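PDB 6TJA: SVS_variant_AS1 from Streptomyces sp. CWA1, which probably cyclises geranylgeranyl diphosphate to spiroviolene, as an engineered ancestral variant of a bacterial class I diterpene cyclase. Local coordinates for residues F60-P65 and N305-L310; P190-L195 and M219-A224. All coordinates share one frame; numbering follows the deposited sequence.

Contact 1. Residues F60-P65 and N305-L310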
ATOM      1  N   PHE A  60     -22.524  -2.184  -6.580  1.00 25.21           N
ATOM      2  CA  PHE A  60     -21.563  -1.322  -7.300  1.00 24.79           C
ATOM      3  C   PHE A  60     -22.235  -0.615  -8.487  1.00 26.73           C
ATOM      4  O   PHE A  60     -21.701   0.424  -8.889  1.00 26.20           O
ATOM      5  CB  PHE A  60     -20.300  -2.059  -7.723  1.00 26.60           C
ATOM      6  CG  PHE A  60     -19.151  -1.092  -7.914  1.00 24.91           C
ATOM      7  CD1 PHE A  60     -18.610  -0.429  -6.825  1.00 24.75           C
ATOM      8  CD2 PHE A  60     -18.665  -0.797  -9.172  1.00 23.66           C
ATOM      9  CE1 PHE A  60     -17.596   0.502  -6.990  1.00 22.96           C
ATOM     10  CE2 PHE A  60     -17.615   0.089  -9.328  1.00 24.59           C
ATOM     11  CZ  PHE A  60     -17.078   0.730  -8.239  1.00 23.52           C
ATOM     12  N   ALA A  61     -23.381  -1.113  -8.970  1.00 24.55           N
ATOM     13  CA  ALA A  61     -24.224  -0.448  -9.986  1.00 26.17           C
ATOM     14  C   ALA A  61     -24.742   0.894  -9.448  1.00 25.64           C
ATOM     15  O   ALA A  61     -25.134   1.776 -10.250  1.00 26.33           O
ATOM     16  CB  ALA A  61     -25.352  -1.385 -10.388  1.00 25.53           C
ATOM     17  N   ARG A  62     -24.785   1.033  -8.126  1.00 26.09           N
ATOM     18  CA  ARG A  62     -25.108   2.295  -7.416  1.00 27.27           C
ATOM     19  C   ARG A  62     -23.893   3.231  -7.306  1.00 28.44           C
ATOM     20  O   ARG A  62     -24.109   4.448  -7.136  1.00 30.02           O
ATOM     21  CB  ARG A  62     -25.670   1.977  -6.038  1.00 28.56           C
ATOM     22  CG  ARG A  62     -26.962   1.173  -6.098  1.00 28.33           C
ATOM     23  CD  ARG A  62     -27.282   0.735  -4.677  1.00 33.05           C
ATOM     24  NE  ARG A  62     -28.472  -0.084  -4.605  1.00 32.78           N
ATOM     25  CZ  ARG A  62     -29.705   0.391  -4.602  1.00 34.41           C
ATOM     26  NH1 ARG A  62     -29.915   1.696  -4.628  1.00 41.10           N
ATOM     27  NH2 ARG A  62     -30.727  -0.439  -4.560  1.00 37.15           N
ATOM     28  N   PHE A  63     -22.690   2.716  -7.422  1.00 27.91           N
ATOM     29  CA  PHE A  63     -21.492   3.528  -7.363  1.00 27.13           C
ATOM     30  C   PHE A  63     -21.190   4.147  -8.712  1.00 27.45           C
ATOM     31  O   PHE A  63     -20.747   5.232  -8.781  1.00 30.45           O
ATOM     32  CB  PHE A  63     -20.298   2.690  -6.927  1.00 27.12           C
ATOM     33  CG  PHE A  63     -20.198   2.497  -5.464  1.00 25.76           C
ATOM     34  CD1 PHE A  63     -21.230   1.944  -4.765  1.00 26.73           C
ATOM     35  CD2 PHE A  63     -19.079   2.888  -4.788  1.00 27.69           C
ATOM     36  CE1 PHE A  63     -21.153   1.775  -3.419  1.00 27.82           C
ATOM     37  CE2 PHE A  63     -18.990   2.727  -3.438  1.00 27.56           C
ATOM     38  CZ  PHE A  63     -20.024   2.162  -2.754  1.00 29.15           C
ATOM     39  N   ALA A  64     -21.486   3.429  -9.779  1.00 27.38           N
ATOM     40  CA  ALA A  64     -21.217   3.879 -11.127  1.00 25.51           C
ATOM     41  C   ALA A  64     -22.452   3.676 -11.997  1.00 25.53           C
ATOM     42  O   ALA A  64     -22.466   2.873 -12.886  1.00 23.53           O
ATOM     43  CB  ALA A  64     -20.040   3.119 -11.673  1.00 25.95           C
ATOM     44  N   PRO A  65     -23.487   4.433 -11.726  1.00 25.20           N
ATOM     45  CA  PRO A  65     -24.731   4.205 -12.434  1.00 25.60           C
ATOM     46  C   PRO A  65     -24.825   4.653 -13.892  1.00 27.12           C
ATOM     47  O   PRO A  65     -25.828   4.409 -14.443  1.00 25.17           O
ATOM     48  CB  PRO A  65     -25.759   4.881 -11.547  1.00 23.99           C
ATOM     49  CG  PRO A  65     -25.017   5.952 -10.869  1.00 26.54           C
ATOM     50  CD  PRO A  65     -23.586   5.547 -10.781  1.00 28.27           C
ATOM     51  N   ASN A 305     -23.927   2.663  -0.718  1.00 30.14           N
ATOM     52  CA  ASN A 305     -23.535   1.855   0.460  1.00 27.67           C
ATOM     53  C   ASN A 305     -24.647   1.871   1.513  1.00 28.18           C
ATOM     54  O   ASN A 305     -25.050   0.778   1.993  1.00 28.78           O
ATOM     55  CB  ASN A 305     -22.251   2.365   1.080  1.00 28.54           C
ATOM     56  CG  ASN A 305     -21.864   1.522   2.265  1.00 26.89           C
ATOM     57  OD1 ASN A 305     -21.365   0.419   2.075  1.00 25.57           O
ATOM     58  ND2 ASN A 305     -22.118   2.029   3.460  1.00 25.00           N
ATOM     59  N   ALA A 306     -25.140   3.040   1.893  1.00 28.36           N
ATOM     60  CA  ALA A 306     -26.183   3.145   2.949  1.00 31.29           C
ATOM     61  C   ALA A 306     -27.469   2.438   2.492  1.00 32.37           C
ATOM     62  O   ALA A 306     -28.057   1.662   3.274  1.00 38.26           O
ATOM     63  CB  ALA A 306     -26.428   4.586   3.296  1.00 29.25           C
ATOM     64  N   GLU A 307     -27.867   2.659   1.244  1.00 32.50           N
ATOM     65  CA  GLU A 307     -29.184   2.223   0.703  1.00 36.05           C
ATOM     66  C   GLU A 307     -29.130   0.707   0.505  1.00 33.92           C
ATOM     67  O   GLU A 307     -30.033   0.016   0.981  1.00 34.93           O
ATOM     68  CB  GLU A 307     -29.532   2.977  -0.597  1.00 36.00           C
ATOM     69  CG  GLU A 307     -30.996   2.901  -0.952  1.00 37.30           C
ATOM     70  CD  GLU A 307     -31.511   3.890  -1.986  1.00 41.80           C
ATOM     71  OE1 GLU A 307     -31.302   5.116  -1.805  1.00 44.69           O
ATOM     72  OE2 GLU A 307     -32.155   3.433  -2.959  1.00 44.25           O
ATOM     73  N   TRP A 308     -28.098   0.199  -0.164  1.00 36.16           N
ATOM     74  CA  TRP A 308     -27.902  -1.268  -0.350  1.00 39.85           C
ATOM     75  C   TRP A 308     -27.963  -1.962   1.021  1.00 38.34           C
ATOM     76  O   TRP A 308     -28.626  -3.002   1.110  1.00 37.94           O
ATOM     77  CB  TRP A 308     -26.601  -1.572  -1.110  1.00 40.35           C
ATOM     78  CG  TRP A 308     -26.154  -2.996  -1.037  1.00 38.30           C
ATOM     79  CD1 TRP A 308     -26.367  -3.983  -1.952  1.00 37.26           C
ATOM     80  CD2 TRP A 308     -25.405  -3.589   0.033  1.00 36.86           C
ATOM     81  NE1 TRP A 308     -25.795  -5.147  -1.524  1.00 33.15           N
ATOM     82  CE2 TRP A 308     -25.184  -4.935  -0.318  1.00 37.31           C
ATOM     83  CE3 TRP A 308     -24.881  -3.109   1.236  1.00 40.43           C
ATOM     84  CZ2 TRP A 308     -24.479  -5.814   0.513  1.00 41.03           C
ATOM     85  CZ3 TRP A 308     -24.173  -3.973   2.050  1.00 44.38           C
ATOM     86  CH2 TRP A 308     -23.992  -5.315   1.701  1.00 40.24           C
ATOM     87  N   GLY A 309     -27.331  -1.377   2.044  1.00 38.60           N
ATOM     88  CA  GLY A 309     -27.418  -1.803   3.456  1.00 41.09           C
ATOM     89  C   GLY A 309     -28.849  -2.024   3.942  1.00 44.21           C
ATOM     90  O   GLY A 309     -29.105  -3.082   4.534  1.00 47.37           O
ATOM     91  N   LEU A 310     -29.768  -1.085   3.696  1.00 45.63           N
ATOM     92  CA  LEU A 310     -31.173  -1.176   4.186  1.00 48.70           C
ATOM     93  C   LEU A 310     -32.059  -2.108   3.322  1.00 54.25           C
ATOM     94  O   LEU A 310     -33.238  -2.244   3.687  1.00 63.65           O
ATOM     95  CB  LEU A 310     -31.762   0.233   4.225  1.00 45.95           C
ATOM     96  CG  LEU A 310     -31.053   1.253   5.113  1.00 44.31           C
ATOM     97  CD1 LEU A 310     -31.528   2.650   4.765  1.00 42.62           C
ATOM     98  CD2 LEU A 310     -31.273   0.963   6.591  1.00 43.47           C
TER

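Contact 2. Residues P190-L195 and M219-A224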
ATOM      1  N   PRO A 190     -10.128   0.210  -1.894  1.00 24.82           N
ATOM      2  CA  PRO A 190     -10.197  -0.455  -3.192  1.00 23.42           C
ATOM      3  C   PRO A 190     -11.591  -0.397  -3.833  1.00 23.80           C
ATOM      4  O   PRO A 190     -11.640  -0.443  -5.029  1.00 25.85           O
ATOM      5  CB  PRO A 190      -9.735  -1.869  -2.825  1.00 22.36           C
ATOM      6  CG  PRO A 190     -10.229  -2.053  -1.423  1.00 23.63           C
ATOM      7  CD  PRO A 190      -9.888  -0.736  -0.794  1.00 24.56           C
ATOM      8  N   THR A 191     -12.674  -0.287  -3.051  1.00 23.20           N
ATOM      9  CA  THR A 191     -14.046  -0.088  -3.584  1.00 25.28           C
ATOM     10  C   THR A 191     -14.124   1.238  -4.373  1.00 26.32           C
ATOM     11  O   THR A 191     -14.567   1.242  -5.558  1.00 27.17           O
ATOM     12  CB  THR A 191     -15.118  -0.160  -2.486  1.00 23.99           C
ATOM     13  OG1 THR A 191     -15.015  -1.426  -1.859  1.00 23.97           O
ATOM     14  CG2 THR A 191     -16.529  -0.022  -3.011  1.00 24.59           C
ATOM     15  N   PHE A 192     -13.706   2.334  -3.749  1.00 25.96           N
ATOM     16  CA  PHE A 192     -13.782   3.699  -4.311  1.00 26.25           C
ATOM     17  C   PHE A 192     -12.755   3.844  -5.444  1.00 26.82           C
ATOM     18  O   PHE A 192     -13.023   4.580  -6.437  1.00 24.15           O
ATOM     19  CB  PHE A 192     -13.701   4.705  -3.160  1.00 27.84           C
ATOM     20  CG  PHE A 192     -15.017   4.883  -2.443  1.00 26.37           C
ATOM     21  CD1 PHE A 192     -16.067   5.548  -3.050  1.00 28.98           C
ATOM     22  CD2 PHE A 192     -15.247   4.331  -1.205  1.00 30.87           C
ATOM     23  CE1 PHE A 192     -17.286   5.719  -2.411  1.00 27.69           C
ATOM     24  CE2 PHE A 192     -16.469   4.493  -0.562  1.00 31.42           C
ATOM     25  CZ  PHE A 192     -17.481   5.199  -1.162  1.00 29.41           C
ATOM     26  N   ALA A 193     -11.634   3.129  -5.356  1.00 25.96           N
ATOM     27  CA  ALA A 193     -10.547   3.210  -6.364  1.00 28.34           C
ATOM     28  C   ALA A 193     -10.991   2.501  -7.653  1.00 27.45           C
ATOM     29  O   ALA A 193     -10.264   2.619  -8.618  1.00 29.86           O
ATOM     30  CB  ALA A 193      -9.248   2.604  -5.840  1.00 27.83           C
ATOM     31  N   MET A 194     -12.104   1.756  -7.657  1.00 26.50           N
ATOM     32  CA  MET A 194     -12.666   1.142  -8.893  1.00 26.70           C
ATOM     33  C   MET A 194     -13.625   2.090  -9.637  1.00 25.91           C
ATOM     34  O   MET A 194     -14.038   1.714 -10.733  1.00 28.18           O
ATOM     35  CB  MET A 194     -13.441  -0.132  -8.577  1.00 27.39           C
ATOM     36  CG  MET A 194     -12.602  -1.213  -7.979  1.00 27.56           C
ATOM     37  SD  MET A 194     -13.547  -2.710  -8.021  1.00 26.23           S
ATOM     38  CE  MET A 194     -14.809  -2.429  -6.786  1.00 24.36           C
ATOM     39  N   LEU A 195     -13.961   3.260  -9.126  1.00 25.73           N
ATOM     40  CA  LEU A 195     -14.852   4.187  -9.815  1.00 24.15           C
ATOM     41  C   LEU A 195     -14.367   4.566 -11.210  1.00 27.57           C
ATOM     42  O   LEU A 195     -15.075   4.470 -12.143  1.00 28.60           O
ATOM     43  CB  LEU A 195     -15.121   5.432  -8.990  1.00 22.33           C
ATOM     44  CG  LEU A 195     -16.059   5.401  -7.795  1.00 21.88           C
ATOM     45  CD1 LEU A 195     -15.991   6.608  -6.886  1.00 20.10           C
ATOM     46  CD2 LEU A 195     -17.488   5.092  -8.169  1.00 23.45           C
ATOM     47  N   MET A 219     -13.176  10.679   3.585  1.00 22.70           N
ATOM     48  CA  MET A 219     -14.436  10.988   4.287  1.00 24.35           C
ATOM     49  C   MET A 219     -15.515  10.074   3.737  1.00 24.56           C
ATOM     50  O   MET A 219     -16.309   9.508   4.547  1.00 24.92           O
ATOM     51  CB  MET A 219     -14.806  12.465   4.143  1.00 24.11           C
ATOM     52  CG  MET A 219     -13.957  13.287   5.098  1.00 24.89           C
ATOM     53  SD  MET A 219     -14.444  14.962   5.407  1.00 24.95           S
ATOM     54  CE  MET A 219     -13.651  15.758   4.007  1.00 24.09           C
ATOM     55  N   ALA A 220     -15.539   9.911   2.418  1.00 22.47           N
ATOM     56  CA  ALA A 220     -16.523   9.029   1.775  1.00 22.16           C
ATOM     57  C   ALA A 220     -16.358   7.639   2.379  1.00 23.06           C
ATOM     58  O   ALA A 220     -17.379   6.993   2.708  1.00 22.48           O
ATOM     59  CB  ALA A 220     -16.334   9.037   0.287  1.00 23.78           C
ATOM     60  N   ILE A 221     -15.103   7.190   2.503  1.00 25.27           N
ATOM     61  CA  ILE A 221     -14.747   5.828   2.990  1.00 23.58           C
ATOM     62  C   ILE A 221     -15.169   5.693   4.451  1.00 21.98           C
ATOM     63  O   ILE A 221     -15.746   4.663   4.788  1.00 21.51           O
ATOM     64  CB  ILE A 221     -13.259   5.542   2.759  1.00 24.80           C
ATOM     65  CG1 ILE A 221     -12.993   5.351   1.271  1.00 25.38           C
ATOM     66  CG2 ILE A 221     -12.764   4.342   3.557  1.00 24.03           C
ATOM     67  CD1 ILE A 221     -11.519   5.333   0.940  1.00 26.18           C
ATOM     68  N   MET A 222     -14.945   6.720   5.261  1.00 24.52           N
ATOM     69  CA  MET A 222     -15.191   6.696   6.716  1.00 23.58           C
ATOM     70  C   MET A 222     -16.696   6.672   6.960  1.00 25.07           C
ATOM     71  O   MET A 222     -17.121   5.948   7.850  1.00 27.59           O
ATOM     72  CB  MET A 222     -14.554   7.897   7.410  1.00 26.53           C
ATOM     73  CG  MET A 222     -14.514   7.758   8.944  1.00 28.97           C
ATOM     74  SD  MET A 222     -13.388   6.437   9.517  1.00 32.07           S
ATOM     75  CE  MET A 222     -11.906   7.414   9.609  1.00 37.64           C
ATOM     76  N   VAL A 223     -17.495   7.389   6.172  1.00 26.80           N
ATOM     77  CA  VAL A 223     -18.975   7.384   6.348  1.00 25.74           C
ATOM     78  C   VAL A 223     -19.495   5.997   5.966  1.00 26.93           C
ATOM     79  O   VAL A 223     -20.288   5.443   6.756  1.00 26.23           O
ATOM     80  CB  VAL A 223     -19.680   8.489   5.552  1.00 25.59           C
ATOM     81  CG1 VAL A 223     -21.196   8.335   5.647  1.00 25.62           C
ATOM     82  CG2 VAL A 223     -19.234   9.874   6.003  1.00 24.94           C
ATOM     83  N   ALA A 224     -19.036   5.443   4.836  1.00 26.41           N
ATOM     84  CA  ALA A 224     -19.431   4.097   4.351  1.00 27.50           C
ATOM     85  C   ALA A 224     -19.070   3.038   5.397  1.00 26.48           C
ATOM     86  O   ALA A 224     -19.877   2.116   5.607  1.00 27.48           O
ATOM     87  CB  ALA A 224     -18.759   3.754   3.035  1.00 28.40           C
TER

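Contact 1. Residues F60-P65 and N305-L310
Glu-307 OE2 draws in NH1 of Arg-62 at 3.3 Å, a salt bridge whose hydrogen bond is weak and bent (N-H...O 133°). The other carboxylate oxygen, OE1, is held by Arg-303 and Ser-19, while Asp-58 takes NE of Arg-62. The arginine chain, extended from CG to NE, carries the guanidinium to helix 289-309, where it meets the glutamate chain at about a right angle. Guanidinium and carboxylate planes stand 60° apart, which rules out a coplanar two-pronged pairing. Beside the ion pair, Arg-62 NE passes 4.2 Å from CB of Trp-308, whose indole leads away to hydrogen-bond Thr-54 through NE1. The next residue, Phe-63, brings the end of its ring to the start of the 305-310 segment: its CE1 lies 4.0 Å from the backbone N of Asn-305, and its CZ is 4.4 Å from Asn-305 CB. Within the all-helical terpene synthase fold, the contact thus sets the turn after helix 56-61 against the end of helix 289-309. With acids and bases alternating through Asp-58, Arg-62, Glu-307 and Arg-303, the buried Arg-62 and Glu-307 each have more than one opposite charge nearby, which would be expected to keep both ionised.

Contact 2. Residues P190-L195 and M219-A224
Phe-192 is driven against Ala-220, Ile-221 and Ala-224 of helix 211-231, within the all-helical class I terpene synthase fold. The short helices 188-192 and 195-199 follow helix 175-185 in a broken helical run, consistent with the helix G break of this family. Along the segment, Pro-190 comes first and turns from helix 211-231 toward Phe-149 and Trp-156 of helix 143-169. Thr-191 follows, tying OG1 back to the carbonyl of Gly-187. Phe-192 then carries the whole contact. With CG set beside its backbone N (chi1 -80°), the benzyl group reaches to the facing helix. Its CD2 comes within 3.5 Å of CG1 of Ile-221, and the two side chains lie alongside, running in opposing senses. Ala-220 CB stands 4.2 Å over one face of the ring, displaced from its centre. Beyond Phe-192 the chain makes a type I turn closed by Leu-195 N to Phe-192 O (3.1 Å); within it Met-194 packs on Thr-76, Phe-79 and Val-80 of helix 70-91. The same turn brings Leu-195 CD1 to the edge of the aromatic ring, in its plane. Small residues one helical turn apart, Ala-220 and Ala-224, thus admit the ring close to the backbone of helix 211-231: at the ring edge, Phe-192 CE2 is 4.3 Å from Ala-224 CB.

How the contacts relate
Contact 2 is nested in the chain loop closed by contact 1, and their centres are 12 Å apart. The two share aromatic packing: Phe-63 CE2 meets Phe-192 CE1 at 3.6 Å, the ring planes inclined by about 45°, and Phe-60 CE1 lies 3.4 Å from Thr-191 O. A second junction is Asn-305 ND2, 3.1 Å from Ala-224 O, where helix 289-309 lies directly against helix 211-231. Asn-305 OD1 also receives a weak hydrogen bond from Asn-228, which by sequence probably begins the family's magnesium-binding NSE motif. Asn-305 would thus be a second-shell neighbour of that presumed metal site, while the 219-224 segment of contact 2 lies about one to two and a half turns earlier on helix 211-231.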